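Phytase (Debaryomyces castellii, PDB 2GFI) probably hydrolyses phytate (inositol hexakisphosphate), starting at the 3-phosphate, as a 3-phytase of the histidine acid phosphatase family. Local coordinates at residues M138-A143 and R374-K379; E150-N155 and G178-D183; E229-A234 and D250-L255. All coordinates share one frame; numbering follows the deposited sequence.

Interaction 1: residues M138-A143 and R374-K379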
loop_
_atom_site.group_PDB
_atom_site.type_symbol
_atom_site.label_atom_id
_atom_site.label_comp_id
_atom_site.label_asym_id
_atom_site.label_seq_id
_atom_site.Cartn_x
_atom_site.Cartn_y
_atom_site.Cartn_z
ATOM N N MET A 138 -2.148 8.207 -22.627
ATOM C CA MET A 138 -0.777 7.859 -22.996
ATOM C C MET A 138 -0.270 6.606 -22.247
ATOM O O MET A 138 0.224 5.674 -22.867
ATOM C CB MET A 138 0.163 9.053 -22.785
ATOM C CG MET A 138 1.570 8.876 -23.389
ATOM S SD MET A 138 2.569 10.398 -23.603
ATOM C CE MET A 138 2.216 10.742 -25.297
ATOM N N LYS A 139 -0.423 6.551 -20.928
ATOM C CA LYS A 139 0.059 5.397 -20.134
ATOM C C LYS A 139 -0.669 4.135 -20.546
ATOM O O LYS A 139 -0.077 3.043 -20.542
ATOM C CB LYS A 139 -0.152 5.605 -18.631
ATOM C CG LYS A 139 0.656 6.683 -18.016
ATOM C CD LYS A 139 0.417 6.694 -16.501
ATOM C CE LYS A 139 1.307 7.709 -15.789
ATOM N NZ LYS A 139 0.671 8.119 -14.505
ATOM N N HIS A 140 -1.970 4.295 -20.852
ATOM C CA HIS A 140 -2.794 3.207 -21.320
ATOM C C HIS A 140 -2.248 2.661 -22.660
ATOM O O HIS A 140 -2.095 1.460 -22.821
ATOM C CB HIS A 140 -4.268 3.624 -21.466
ATOM C CG HIS A 140 -5.173 2.487 -21.853
ATOM N ND1 HIS A 140 -6.470 2.671 -22.279
ATOM C CD2 HIS A 140 -4.945 1.150 -21.909
ATOM C CE1 HIS A 140 -7.014 1.497 -22.561
ATOM N NE2 HIS A 140 -6.114 0.553 -22.330
ATOM N N GLY A 141 -1.965 3.546 -23.605
ATOM C CA GLY A 141 -1.380 3.156 -24.876
ATOM C C GLY A 141 -0.115 2.343 -24.660
ATOM O O GLY A 141 0.018 1.291 -25.235
ATOM N N ILE A 142 0.798 2.813 -23.807
ATOM C CA ILE A 142 2.027 2.093 -23.511
ATOM C C ILE A 142 1.743 0.682 -23.017
ATOM O O ILE A 142 2.329 -0.271 -23.484
ATOM C CB ILE A 142 2.851 2.846 -22.433
ATOM C CG1 ILE A 142 3.311 4.233 -22.917
ATOM C CG2 ILE A 142 4.003 1.979 -21.912
ATOM C CD1 ILE A 142 4.086 5.064 -21.807
ATOM N N ALA A 143 0.846 0.576 -22.045
ATOM C CA ALA A 143 0.508 -0.663 -21.383
ATOM C C ALA A 143 -0.108 -1.592 -22.392
ATOM O O ALA A 143 0.084 -2.811 -22.358
ATOM C CB ALA A 143 -0.495 -0.392 -20.231
ATOM N N ARG A 374 -12.146 1.790 -20.450
ATOM C CA ARG A 374 -11.601 0.916 -21.446
ATOM C C ARG A 374 -12.413 -0.357 -21.470
ATOM O O ARG A 374 -12.526 -1.068 -20.473
ATOM C CB ARG A 374 -10.100 0.646 -21.187
ATOM C CG ARG A 374 -9.753 0.219 -19.755
ATOM C CD ARG A 374 -8.375 0.606 -19.302
ATOM N NE ARG A 374 -8.316 2.046 -19.150
ATOM C CZ ARG A 374 -7.244 2.749 -18.805
ATOM N NH1 ARG A 374 -6.076 2.151 -18.562
ATOM N NH2 ARG A 374 -7.361 4.066 -18.672
ATOM N N THR A 375 -13.032 -0.632 -22.600
ATOM C CA THR A 375 -13.677 -1.901 -22.772
ATOM C C THR A 375 -12.839 -2.636 -23.799
ATOM O O THR A 375 -12.626 -2.160 -24.909
ATOM C CB THR A 375 -15.138 -1.691 -23.229
ATOM O OG1 THR A 375 -15.946 -1.458 -22.057
ATOM C CG2 THR A 375 -15.721 -2.960 -23.915
ATOM N N ILE A 376 -12.311 -3.778 -23.401
ATOM C CA ILE A 376 -11.448 -4.537 -24.289
ATOM C C ILE A 376 -12.052 -5.924 -24.531
ATOM O O ILE A 376 -12.520 -6.581 -23.590
ATOM C CB ILE A 376 -10.059 -4.649 -23.672
ATOM C CG1 ILE A 376 -9.284 -3.330 -23.861
ATOM C CG2 ILE A 376 -9.311 -5.869 -24.218
ATOM C CD1 ILE A 376 -8.103 -3.216 -22.908
ATOM N N ILE A 377 -12.081 -6.325 -25.804
ATOM C CA ILE A 377 -12.289 -7.716 -26.193
ATOM C C ILE A 377 -10.964 -8.326 -26.619
ATOM O O ILE A 377 -10.303 -7.799 -27.504
ATOM C CB ILE A 377 -13.317 -7.787 -27.320
ATOM C CG1 ILE A 377 -14.583 -7.030 -26.886
ATOM C CG2 ILE A 377 -13.611 -9.256 -27.669
ATOM C CD1 ILE A 377 -15.597 -6.786 -27.978
ATOM N N GLU A 378 -10.551 -9.401 -25.946
ATOM C CA GLU A 378 -9.367 -10.160 -26.328
ATOM C C GLU A 378 -9.876 -11.397 -27.007
ATOM O O GLU A 378 -10.849 -11.967 -26.565
ATOM C CB GLU A 378 -8.547 -10.634 -25.117
ATOM C CG GLU A 378 -8.255 -9.551 -24.115
ATOM C CD GLU A 378 -7.467 -10.025 -22.921
ATOM O OE1 GLU A 378 -7.821 -11.068 -22.322
ATOM O OE2 GLU A 378 -6.500 -9.325 -22.589
ATOM N N LYS A 379 -9.181 -11.824 -28.052
ATOM C CA LYS A 379 -9.498 -13.047 -28.745
ATOM C C LYS A 379 -8.206 -13.805 -28.770
ATOM O O LYS A 379 -7.189 -13.269 -29.154
ATOM C CB LYS A 379 -9.961 -12.758 -30.178
ATOM C CG LYS A 379 -10.233 -14.021 -30.991
ATOM C CD LYS A 379 -10.416 -13.682 -32.435
ATOM C CE LYS A 379 -10.511 -14.952 -33.269
ATOM N NZ LYS A 379 -11.012 -14.634 -34.629
#

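Interaction 2: residues E150-N155 and G178-D183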
loop_
_atom_site.group_PDB
_atom_site.type_symbol
_atom_site.label_atom_id
_atom_site.label_comp_id
_atom_site.label_asym_id
_atom_site.label_seq_id
_atom_site.Cartn_x
_atom_site.Cartn_y
_atom_site.Cartn_z
ATOM N N GLU A 150 2.435 -7.901 -29.683
ATOM C CA GLU A 150 2.832 -9.041 -30.518
ATOM C C GLU A 150 1.879 -9.149 -31.711
ATOM O O GLU A 150 2.232 -9.735 -32.739
ATOM C CB GLU A 150 2.796 -10.356 -29.737
ATOM C CG GLU A 150 1.388 -10.869 -29.459
ATOM C CD GLU A 150 1.375 -11.916 -28.363
ATOM O OE1 GLU A 150 1.797 -11.612 -27.224
ATOM O OE2 GLU A 150 0.972 -13.059 -28.652
ATOM N N LEU A 151 0.674 -8.592 -31.553
ATOM C CA LEU A 151 -0.365 -8.606 -32.581
ATOM C C LEU A 151 -0.142 -7.488 -33.594
ATOM O O LEU A 151 -0.828 -7.425 -34.605
ATOM C CB LEU A 151 -1.744 -8.400 -31.954
ATOM C CG LEU A 151 -2.477 -9.550 -31.266
ATOM C CD1 LEU A 151 -3.897 -9.095 -30.917
ATOM C CD2 LEU A 151 -2.494 -10.810 -32.108
ATOM N N PHE A 152 0.786 -6.590 -33.309
ATOM C CA PHE A 152 1.002 -5.456 -34.176
ATOM C C PHE A 152 2.164 -5.778 -35.106
ATOM O O PHE A 152 3.247 -6.171 -34.648
ATOM C CB PHE A 152 1.304 -4.203 -33.359
ATOM C CG PHE A 152 1.545 -2.943 -34.201
ATOM C CD1 PHE A 152 0.553 -2.427 -35.032
ATOM C CD2 PHE A 152 2.742 -2.248 -34.096
ATOM C CE1 PHE A 152 0.778 -1.273 -35.770
ATOM C CE2 PHE A 152 2.964 -1.088 -34.822
ATOM C CZ PHE A 152 1.995 -0.602 -35.658
ATOM N N ASP A 153 1.913 -5.617 -36.399
ATOM C CA ASP A 153 2.932 -5.727 -37.430
ATOM C C ASP A 153 3.467 -4.339 -37.716
ATOM O O ASP A 153 2.713 -3.466 -38.165
ATOM C CB ASP A 153 2.313 -6.302 -38.713
ATOM C CG ASP A 153 3.375 -6.817 -39.705
ATOM O OD1 ASP A 153 4.464 -6.201 -39.819
ATOM O OD2 ASP A 153 3.198 -7.849 -40.401
ATOM N N THR A 154 4.756 -4.123 -37.475
ATOM C CA THR A 154 5.313 -2.783 -37.657
ATOM C C THR A 154 5.505 -2.332 -39.118
ATOM O O THR A 154 5.897 -1.177 -39.369
ATOM C CB THR A 154 6.601 -2.608 -36.851
ATOM O OG1 THR A 154 7.509 -3.685 -37.126
ATOM C CG2 THR A 154 6.318 -2.730 -35.347
ATOM N N ASN A 155 5.230 -3.233 -40.063
ATOM C CA ASN A 155 5.189 -2.892 -41.481
ATOM C C ASN A 155 3.842 -2.296 -41.845
ATOM O O ASN A 155 3.682 -1.751 -42.946
ATOM C CB ASN A 155 5.440 -4.139 -42.367
ATOM C CG ASN A 155 6.812 -4.747 -42.129
ATOM O OD1 ASN A 155 7.801 -4.011 -41.984
ATOM N ND2 ASN A 155 6.885 -6.095 -42.060
ATOM N N GLY A 178 1.251 6.704 -26.878
ATOM C CA GLY A 178 1.773 5.795 -25.888
ATOM C C GLY A 178 2.079 4.464 -26.566
ATOM O O GLY A 178 3.102 3.836 -26.297
ATOM N N PHE A 179 1.171 4.043 -27.452
ATOM C CA PHE A 179 1.225 2.728 -28.061
ATOM C C PHE A 179 2.442 2.592 -28.967
ATOM O O PHE A 179 3.138 1.586 -28.925
ATOM C CB PHE A 179 -0.090 2.428 -28.814
ATOM C CG PHE A 179 -0.107 1.083 -29.506
ATOM C CD1 PHE A 179 -0.690 -0.022 -28.899
ATOM C CD2 PHE A 179 0.489 0.917 -30.761
ATOM C CE1 PHE A 179 -0.674 -1.268 -29.549
ATOM C CE2 PHE A 179 0.503 -0.296 -31.398
ATOM C CZ PHE A 179 -0.086 -1.396 -30.807
ATOM N N MET A 180 2.709 3.636 -29.741
ATOM C CA MET A 180 3.689 3.622 -30.812
ATOM C C MET A 180 5.023 4.099 -30.341
ATOM O O MET A 180 6.021 3.875 -31.018
ATOM C CB MET A 180 3.237 4.523 -31.969
ATOM C CG MET A 180 2.063 3.987 -32.773
ATOM S SD MET A 180 2.341 2.317 -33.420
ATOM C CE MET A 180 3.539 2.668 -34.723
ATOM N N GLY A 181 5.053 4.774 -29.192
ATOM C CA GLY A 181 6.294 5.333 -28.680
ATOM C C GLY A 181 7.070 6.132 -29.709
ATOM O O GLY A 181 6.476 6.990 -30.391
ATOM N N ASP A 182 8.380 5.869 -29.841
ATOM C CA ASP A 182 9.184 6.659 -30.783
ATOM C C ASP A 182 8.968 6.304 -32.276
ATOM O O ASP A 182 9.617 6.875 -33.164
ATOM C CB ASP A 182 10.659 6.736 -30.383
ATOM C CG ASP A 182 11.389 5.376 -30.473
ATOM O OD1 ASP A 182 10.763 4.319 -30.813
ATOM O OD2 ASP A 182 12.614 5.284 -30.197
ATOM N N ASP A 183 8.037 5.394 -32.538
ATOM C CA ASP A 183 7.627 5.049 -33.902
ATOM C C ASP A 183 6.406 5.826 -34.360
ATOM O O ASP A 183 5.968 5.660 -35.493
ATOM C CB ASP A 183 7.278 3.563 -34.025
ATOM C CG ASP A 183 8.466 2.670 -33.811
ATOM O OD1 ASP A 183 9.579 3.033 -34.263
ATOM O OD2 ASP A 183 8.378 1.582 -33.203
#

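Interaction 3: residues E229-A234 and D250-L255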
loop_
_atom_site.group_PDB
_atom_site.type_symbol
_atom_site.label_atom_id
_atom_site.label_comp_id
_atom_site.label_asym_id
_atom_site.label_seq_id
_atom_site.Cartn_x
_atom_site.Cartn_y
_atom_site.Cartn_z
ATOM N N GLU A 229 -33.373 13.485 -0.135
ATOM C CA GLU A 229 -33.318 13.898 1.268
ATOM C C GLU A 229 -31.894 14.120 1.752
ATOM O O GLU A 229 -31.637 15.017 2.535
ATOM C CB GLU A 229 -34.039 12.883 2.149
ATOM C CG GLU A 229 -35.473 12.651 1.661
ATOM C CD GLU A 229 -36.173 11.472 2.340
ATOM O OE1 GLU A 229 -36.496 11.667 3.546
ATOM O OE2 GLU A 229 -36.386 10.377 1.651
ATOM N N TYR A 230 -30.955 13.319 1.265
ATOM C CA TYR A 230 -29.570 13.456 1.683
ATOM C C TYR A 230 -29.047 14.836 1.279
ATOM O O TYR A 230 -28.178 15.375 1.931
ATOM C CB TYR A 230 -28.713 12.321 1.097
ATOM C CG TYR A 230 -28.405 12.460 -0.368
ATOM C CD1 TYR A 230 -27.241 13.090 -0.788
ATOM C CD2 TYR A 230 -29.267 11.955 -1.341
ATOM C CE1 TYR A 230 -26.939 13.210 -2.148
ATOM C CE2 TYR A 230 -28.967 12.061 -2.700
ATOM C CZ TYR A 230 -27.806 12.709 -3.087
ATOM O OH TYR A 230 -27.498 12.883 -4.417
ATOM N N LEU A 231 -29.587 15.401 0.201
ATOM C CA LEU A 231 -29.205 16.743 -0.263
ATOM C C LEU A 231 -29.657 17.794 0.736
ATOM O O LEU A 231 -28.883 18.676 1.119
ATOM C CB LEU A 231 -29.741 17.038 -1.660
ATOM C CG LEU A 231 -29.158 16.152 -2.779
ATOM C CD1 LEU A 231 -29.999 16.345 -4.028
ATOM C CD2 LEU A 231 -27.672 16.440 -3.051
ATOM N N THR A 232 -30.889 17.652 1.206
ATOM C CA THR A 232 -31.431 18.544 2.205
ATOM C C THR A 232 -30.630 18.468 3.487
ATOM O O THR A 232 -30.318 19.505 4.091
ATOM C CB THR A 232 -32.850 18.172 2.457
ATOM O OG1 THR A 232 -33.551 18.247 1.211
ATOM C CG2 THR A 232 -33.525 19.222 3.350
ATOM N N LYS A 233 -30.268 17.252 3.889
ATOM C CA LYS A 233 -29.513 17.089 5.110
ATOM C C LYS A 233 -28.143 17.704 4.945
ATOM O O LYS A 233 -27.662 18.370 5.854
ATOM C CB LYS A 233 -29.392 15.620 5.520
ATOM C CG LYS A 233 -30.736 14.960 5.860
ATOM C CD LYS A 233 -30.565 13.456 6.055
ATOM C CE LYS A 233 -31.662 12.878 6.925
ATOM N NZ LYS A 233 -32.900 12.682 6.107
ATOM N N ALA A 234 -27.527 17.506 3.781
ATOM C CA ALA A 234 -26.190 18.048 3.570
ATOM C C ALA A 234 -26.292 19.578 3.652
ATOM O O ALA A 234 -25.593 20.193 4.443
ATOM C CB ALA A 234 -25.625 17.589 2.244
ATOM N N ASP A 250 -30.134 21.509 -5.369
ATOM C CA ASP A 250 -29.572 21.500 -6.713
ATOM C C ASP A 250 -28.111 21.907 -6.749
ATOM O O ASP A 250 -27.334 21.285 -7.444
ATOM C CB ASP A 250 -30.350 22.468 -7.648
ATOM C CG ASP A 250 -29.834 22.440 -9.125
ATOM O OD1 ASP A 250 -29.815 21.299 -9.697
ATOM O OD2 ASP A 250 -29.455 23.489 -9.806
ATOM N N ASP A 251 -27.770 22.988 -6.059
ATOM C CA ASP A 251 -26.389 23.435 -5.898
ATOM C C ASP A 251 -25.508 22.369 -5.256
ATOM O O ASP A 251 -24.459 22.039 -5.785
ATOM C CB ASP A 251 -26.350 24.717 -5.063
ATOM C CG ASP A 251 -27.054 25.883 -5.766
ATOM O OD1 ASP A 251 -27.214 25.824 -7.019
ATOM O OD2 ASP A 251 -27.492 26.878 -5.160
ATOM N N VAL A 252 -25.972 21.850 -4.121
ATOM C CA VAL A 252 -25.318 20.815 -3.363
ATOM C C VAL A 252 -25.114 19.587 -4.263
ATOM O O VAL A 252 -24.040 19.036 -4.308
ATOM C CB VAL A 252 -26.117 20.450 -2.096
ATOM C CG1 VAL A 252 -25.450 19.280 -1.347
ATOM C CG2 VAL A 252 -26.268 21.667 -1.171
ATOM N N SER A 253 -26.132 19.204 -4.999
ATOM C CA SER A 253 -26.019 18.098 -5.916
ATOM C C SER A 253 -24.902 18.296 -6.951
ATOM O O SER A 253 -24.215 17.364 -7.303
ATOM C CB SER A 253 -27.328 17.918 -6.631
ATOM O OG SER A 253 -27.241 16.756 -7.425
ATOM N N ASN A 254 -24.721 19.534 -7.402
ATOM C CA ASN A 254 -23.673 19.915 -8.332
ATOM C C ASN A 254 -22.295 19.963 -7.706
ATOM O O ASN A 254 -21.271 19.918 -8.377
ATOM C CB ASN A 254 -24.036 21.271 -8.946
ATOM C CG ASN A 254 -25.089 21.135 -10.015
ATOM O OD1 ASN A 254 -25.932 22.018 -10.216
ATOM N ND2 ASN A 254 -25.057 20.013 -10.705
ATOM N N LEU A 255 -22.248 19.994 -6.395
ATOM C CA LEU A 255 -20.972 20.099 -5.745
ATOM C C LEU A 255 -20.262 18.747 -5.769
ATOM O O LEU A 255 -19.040 18.681 -5.634
ATOM C CB LEU A 255 -21.139 20.657 -4.332
ATOM C CG LEU A 255 -21.510 22.118 -4.202
ATOM C CD1 LEU A 255 -21.603 22.517 -2.678
ATOM C CD2 LEU A 255 -20.482 22.943 -4.941
#

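Interaction 1: residues M138-A143 and R374-K379
Arg374 NH2 is gripped twice, by a salt bridge to Asp136 OD1 and a hydrogen bond to Gly372 O, and this grip holds the guanidinium flat against the His140 ring. The contact belongs to the alpha/beta domain of the histidine acid phosphatase fold, where helix 133-148 lies against strand 374-382 of the central sheet. The two side chains arrive from opposite directions and stack almost exactly parallel, centres 3.8 Å apart and planes at 4°. Arg374 NH1 lies over the ring near its rim, 3.4 Å from His140 CG, while His140 ND1 sits over the middle of the guanidinium. A bend at chi3 (69°) turns the guanidinium over the ring. The aliphatic part of the arginine adds a CH-pi contact on the same face, Arg374 CD lying 3.9 Å from the His140 centroid. An alanine in place of Arg374 is likely to leave Asp136 without its charged mate and to uncover this face of the histidine. Phe175 meets His140 edge-to-face, and Asp19 of a third subunit packs on it. Further along the strand, Ile376 CD1 reaches the edge of the ring, 4.3 Å from His140 NE2.

Interaction 2: residues E150-N155 and G178-D183
Phe152 carries the contact, its ring reached by both Phe179 and Met180 from the end of helix 166-180. It stands in the loop that follows helix 133-148, with CG anti to the backbone N (chi1 -180°), which carries the ring across to the helix end. Phe179 meets it in a T-shaped pair: the planes are at 84° and the centroids 5.4 Å apart. The edge atom Phe179 CE2 points down on the middle of the Phe152 face, 4.0 Å from Phe152 CG, and Phe179 CZ lies 4.0 Å from Phe152 CB, near the root of the side chain. Met180 takes the far end of the same ring. The bend at chi2 brings Met180 SD within 3.7 Å of Phe152 CZ, and the one at chi3 lays CE equally close to the same atom. This Met-aromatic approach is oblique, SD lying 4.4 Å from the Phe152 centroid. After the methionine the chain turns at Gly181, where phi is positive, and Asp183 N binds back to Met180 O at 2.9 Å. In the loop an Asx turn follows the phenylalanine, Asp153 OD1 accepting from Asn155 N at 3.1 Å from somewhat out of the carboxylate plane. Leu158 touches all three apolar side chains and Ile326 both phenylalanines, which places the cluster against the central sheet. The contact thus joins the loop leading into strand 158-163 to the C-terminal end of helix 166-180, the helix of the beta-alpha-beta crossover between the parallel strands 158-163 and 189-194.

Interaction 3: residues E229-A234 and D250-L255
Leu231 has CG anti to its carbonyl carbon (chi1 -65°) with chi2 extended (167°), and Val252 has CG1 anti to its backbone N; these settings turn a methyl of each toward the other helix. The contact joins consecutive helices, 229-241 and 249-266, in the helical part of the histidine acid phosphatase fold. The short helical segments cross nearly at a right angle (95°), with axes 9.2 Å apart at closest approach, so the touching surface is a compact patch instead of a long seam. The closest CA pair is Leu231 and Val252, 6.4 Å apart. Val252 CG1 meets two residues about one helical turn apart, lying 4.0 Å from Leu231 CD2 and also 4.0 Å from Ala234 CB. The alanine and the leucine meet this methyl from directions roughly at right angles. Around the patch Phe275 touches both Ala234 and Val252, and Phe256 of the second helix packs on Tyr230 and Leu231. A hydrogen bond between Thr232 OG1 and Glu249 OE2 also joins the two helices. Both methyls of the leucine rest on one side of Ser253: Leu231 CD2 is 3.7 Å from Ser253 CA, and Leu231 CD1 is 4.0 Å from Ser253 CB.

Overall arrangement
From the N terminus, helix 133-148 supplies the first side of interaction 1, which stays unclosed for more than two hundred residues. Interaction 2 closes soon afterwards, joining the loop behind that helix to the end of helix 166-180. Interaction 3 follows in series, closing the short connection between helices 229-241 and 249-266. Strand 374-382 then completes interaction 1, whose long loop encloses both others; none cross. Interactions 1 and 2 share the alpha/beta part, with centres about 13 Å apart, and touch where Ile142 CG1 lies 3.4 Å from Gly178 O. Interaction 3 stands across the chain's centre in the helical part, its centre about 37 Å from that of interaction 1.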